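Local coordinates for ribonuclease (Chelonia mydas, PDB 2ZPO), which probably cleaves RNA on the 3' side of pyrimidine nucleotides, as a secreted endonuclease of the pancreatic ribonuclease family, at residues T22-Y25 with C26-M30. Residues are numbered along the deposited sequence; the frame is centred on the assembly and turned at random.
With SO4 (sulfate ion), chain D.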
ATOM      1  N   THR A  22       0.940  -9.055  13.021  1.00 23.22           N
ATOM      2  CA  THR A  22       0.548  -8.537  11.703  1.00 23.27           C
ATOM      3  C   THR A  22      -0.961  -8.582  11.453  1.00 22.61           C
ATOM      4  O   THR A  22      -1.516  -7.705  10.804  1.00 21.92           O
ATOM      5  CB  THR A  22       1.302  -9.252  10.582  1.00 23.39           C
ATOM      6  OG1 THR A  22       2.695  -9.302  10.906  1.00 25.11           O
ATOM      7  CG2 THR A  22       1.119  -8.497   9.290  1.00 23.37           C
ATOM      8  N   ARG A  23      -1.637  -9.583  12.003  1.00 21.89           N
ATOM      9  CA  ARG A  23      -3.081  -9.693  11.862  1.00 21.94           C
ATOM     10  C   ARG A  23      -3.719  -8.441  12.490  1.00 20.76           C
ATOM     11  O   ARG A  23      -4.594  -7.812  11.886  1.00 19.72           O
ATOM     12  CB  ARG A  23      -3.535 -10.980  12.564  1.00 22.43           C
ATOM     13  CG  ARG A  23      -4.999 -11.247  12.608  1.00 26.05           C
ATOM     14  CD  ARG A  23      -5.299 -12.367  13.626  1.00 30.01           C
ATOM     15  NE  ARG A  23      -5.846 -11.788  14.863  1.00 37.13           N
ATOM     16  CZ  ARG A  23      -5.226 -11.712  16.046  1.00 39.52           C
ATOM     17  NH1 ARG A  23      -4.000 -12.203  16.234  1.00 41.89           N
ATOM     18  NH2 ARG A  23      -5.858 -11.153  17.066  1.00 42.33           N
ATOM     19  N   THR A  24      -3.251  -8.067  13.684  1.00 20.38           N
ATOM     20  CA  THR A  24      -3.768  -6.901  14.393  1.00 19.37           C
ATOM     21  C   THR A  24      -3.371  -5.597  13.678  1.00 18.68           C
ATOM     22  O   THR A  24      -4.176  -4.678  13.587  1.00 18.77           O
ATOM     23  CB  THR A  24      -3.292  -6.829  15.870  1.00 20.32           C
ATOM     24  OG1 THR A  24      -3.606  -8.054  16.569  1.00 21.94           O
ATOM     25  CG2 THR A  24      -3.961  -5.693  16.574  1.00 20.03           C
ATOM     26  N   TYR A  25      -2.127  -5.518  13.208  1.00 18.43           N
ATOM     27  CA  TYR A  25      -1.698  -4.401  12.359  1.00 17.37           C
ATOM     28  C   TYR A  25      -2.731  -4.191  11.243  1.00 17.18           C
ATOM     29  O   TYR A  25      -3.251  -3.087  11.031  1.00 17.15           O
ATOM     30  CB  TYR A  25      -0.324  -4.685  11.751  1.00 17.82           C
ATOM     31  CG  TYR A  25       0.115  -3.594  10.807  1.00 17.18           C
ATOM     32  CD1 TYR A  25      -0.228  -3.647   9.457  1.00 15.11           C
ATOM     33  CD2 TYR A  25       0.853  -2.504  11.268  1.00 16.67           C
ATOM     34  CE1 TYR A  25       0.170  -2.644   8.595  1.00 15.56           C
ATOM     35  CE2 TYR A  25       1.254  -1.471  10.418  1.00 17.43           C
ATOM     36  CZ  TYR A  25       0.894  -1.541   9.079  1.00 14.99           C
ATOM     37  OH  TYR A  25       1.280  -0.517   8.234  1.00 14.25           O
ATOM     38  N   CYS A  26      -3.002  -5.269  10.514  1.00 17.50           N
ATOM     39  CA  CYS A  26      -3.912  -5.181   9.370  1.00 16.94           C
ATOM     40  C   CYS A  26      -5.331  -4.762   9.758  1.00 17.76           C
ATOM     41  O   CYS A  26      -5.927  -3.891   9.149  1.00 16.49           O
ATOM     42  CB  CYS A  26      -3.892  -6.497   8.615  1.00 17.88           C
ATOM     43  SG  CYS A  26      -2.410  -6.731   7.637  1.00 17.89           S
ATOM     44  N   ASN A  27      -5.858  -5.377  10.818  1.00 17.63           N
ATOM     45  CA  ASN A  27      -7.175  -5.045  11.271  1.00 18.61           C
ATOM     46  C   ASN A  27      -7.305  -3.559  11.647  1.00 18.02           C
ATOM     47  O   ASN A  27      -8.249  -2.877  11.240  1.00 18.51           O
ATOM     48  CB  ASN A  27      -7.533  -5.969  12.435  1.00 18.72           C
ATOM     49  CG  ASN A  27      -7.857  -7.391  11.962  1.00 20.15           C
ATOM     50  OD1 ASN A  27      -8.255  -7.599  10.797  1.00 21.45           O
ATOM     51  ND2 ASN A  27      -7.731  -8.369  12.863  1.00 20.99           N
ATOM     52  N   GLN A  28      -6.317  -3.063  12.385  1.00 19.18           N
ATOM     53  CA  GLN A  28      -6.326  -1.673  12.826  1.00 18.36           C
ATOM     54  C   GLN A  28      -6.127  -0.703  11.662  1.00 18.22           C
ATOM     55  O   GLN A  28      -6.826   0.296  11.533  1.00 18.25           O
ATOM     56  CB  GLN A  28      -5.229  -1.458  13.881  1.00 19.01           C
ATOM     57  CG  GLN A  28      -5.522  -2.206  15.178  1.00 21.92           C
ATOM     58  CD  GLN A  28      -4.460  -2.001  16.280  1.00 24.75           C
ATOM     59  OE1 GLN A  28      -3.264  -1.879  16.012  1.00 27.03           O
ATOM     60  NE2 GLN A  28      -4.915  -2.001  17.533  1.00 26.05           N
ATOM     61  N   MET A  29      -5.167  -1.007  10.802  1.00 16.98           N
ATOM     62  CA  MET A  29      -4.744  -0.033   9.780  1.00 16.19           C
ATOM     63  C   MET A  29      -5.784   0.043   8.659  1.00 15.55           C
ATOM     64  O   MET A  29      -6.077   1.124   8.141  1.00 14.45           O
ATOM     65  CB  MET A  29      -3.349  -0.391   9.244  1.00 16.49           C
ATOM     66  CG  MET A  29      -2.219  -0.199  10.231  1.00 19.13           C
ATOM     67  SD  MET A  29      -1.982   1.521  10.747  1.00 24.10           S
ATOM     68  CE  MET A  29      -1.996   2.373   9.192  1.00 26.77           C
ATOM     69  N   MET A  30      -6.373  -1.099   8.312  1.00 14.81           N
ATOM     70  CA  MET A  30      -7.405  -1.109   7.269  1.00 14.76           C
ATOM     71  C   MET A  30      -8.573  -0.235   7.686  1.00 15.11           C
ATOM     72  O   MET A  30      -9.145   0.454   6.870  1.00 15.55           O
ATOM     73  CB  MET A  30      -7.854  -2.535   6.967  1.00 14.61           C
ATOM     74  CG  MET A  30      -6.805  -3.376   6.217  1.00 14.01           C
ATOM     75  SD  MET A  30      -6.213  -2.674   4.644  1.00 15.84           S
ATOM     76  CE  MET A  30      -7.609  -3.002   3.570  1.00 17.31           C
TER
HETATM   77  S   SO4 D 122       5.264 -11.603   9.538  1.00 36.84           S
HETATM   78  O1  SO4 D 122       3.804 -11.527   9.683  1.00 34.69           O
HETATM   79  O2  SO4 D 122       5.641 -11.941   8.147  1.00 35.37           O
HETATM   80  O3  SO4 D 122       5.850 -10.341   9.973  1.00 33.40           O
HETATM   81  O4  SO4 D 122       5.778 -12.666  10.416  1.00 36.49           O
HETATM   82  O   HOH W   1      -6.896  -8.047  15.761  1.00 47.63           O
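Met29, one helical turn after Tyr25, lays its CG over one face of the Tyr25 ring. This CH-pi contact is nearly central, with CG 3.6 Å from the ring centroid and 13° off the normal. Met29 SD lies farther out and oblique to the ring, in a Met-aromatic contact. Tyr25 has CG anti to its own N (chi1 177°), which sets the ring beside its carbonyl carbon, on the side of the following turn, where Met29 CG meets it. The same two residues share a backbone bond, Met29 N to Tyr25 O, at 2.8 Å. Backbone N-H groups of Cys26, Asn27 and Gln28 likewise donate to the carbonyl O four residues back, of Thr22, Arg23 and Thr24. On another side, Thr24 CG2 rests 3.7 Å from Gln28 CD, the two side chains pointing the same way. A water accepts from Asn27 ND2 at 3.0 Å and donates weakly to Thr24 OG1, which is hydrogen-bonded to Asp21 OD1. Both segments belong to helix 22-32, the second helix of the ribonuclease A fold. The Cys26-Cys81 disulfide ties it to strand 69-83, and a hydrogen bond from Tyr94 N to Asn27 OD1 to strand 94-108. The Tyr25 ring also meets Arg16 in a cation-pi contact, and its OH is hydrogen-bonded to Asp13 OD2. An alanine in place of Tyr25 would probably leave Met29 CG without its ring face and Asp13 without this hydroxyl partner. Near the helix start, Thr22 OG1 donates to O1 of a sulfate, probably from the crystallisation liquor, at 2.8 Å.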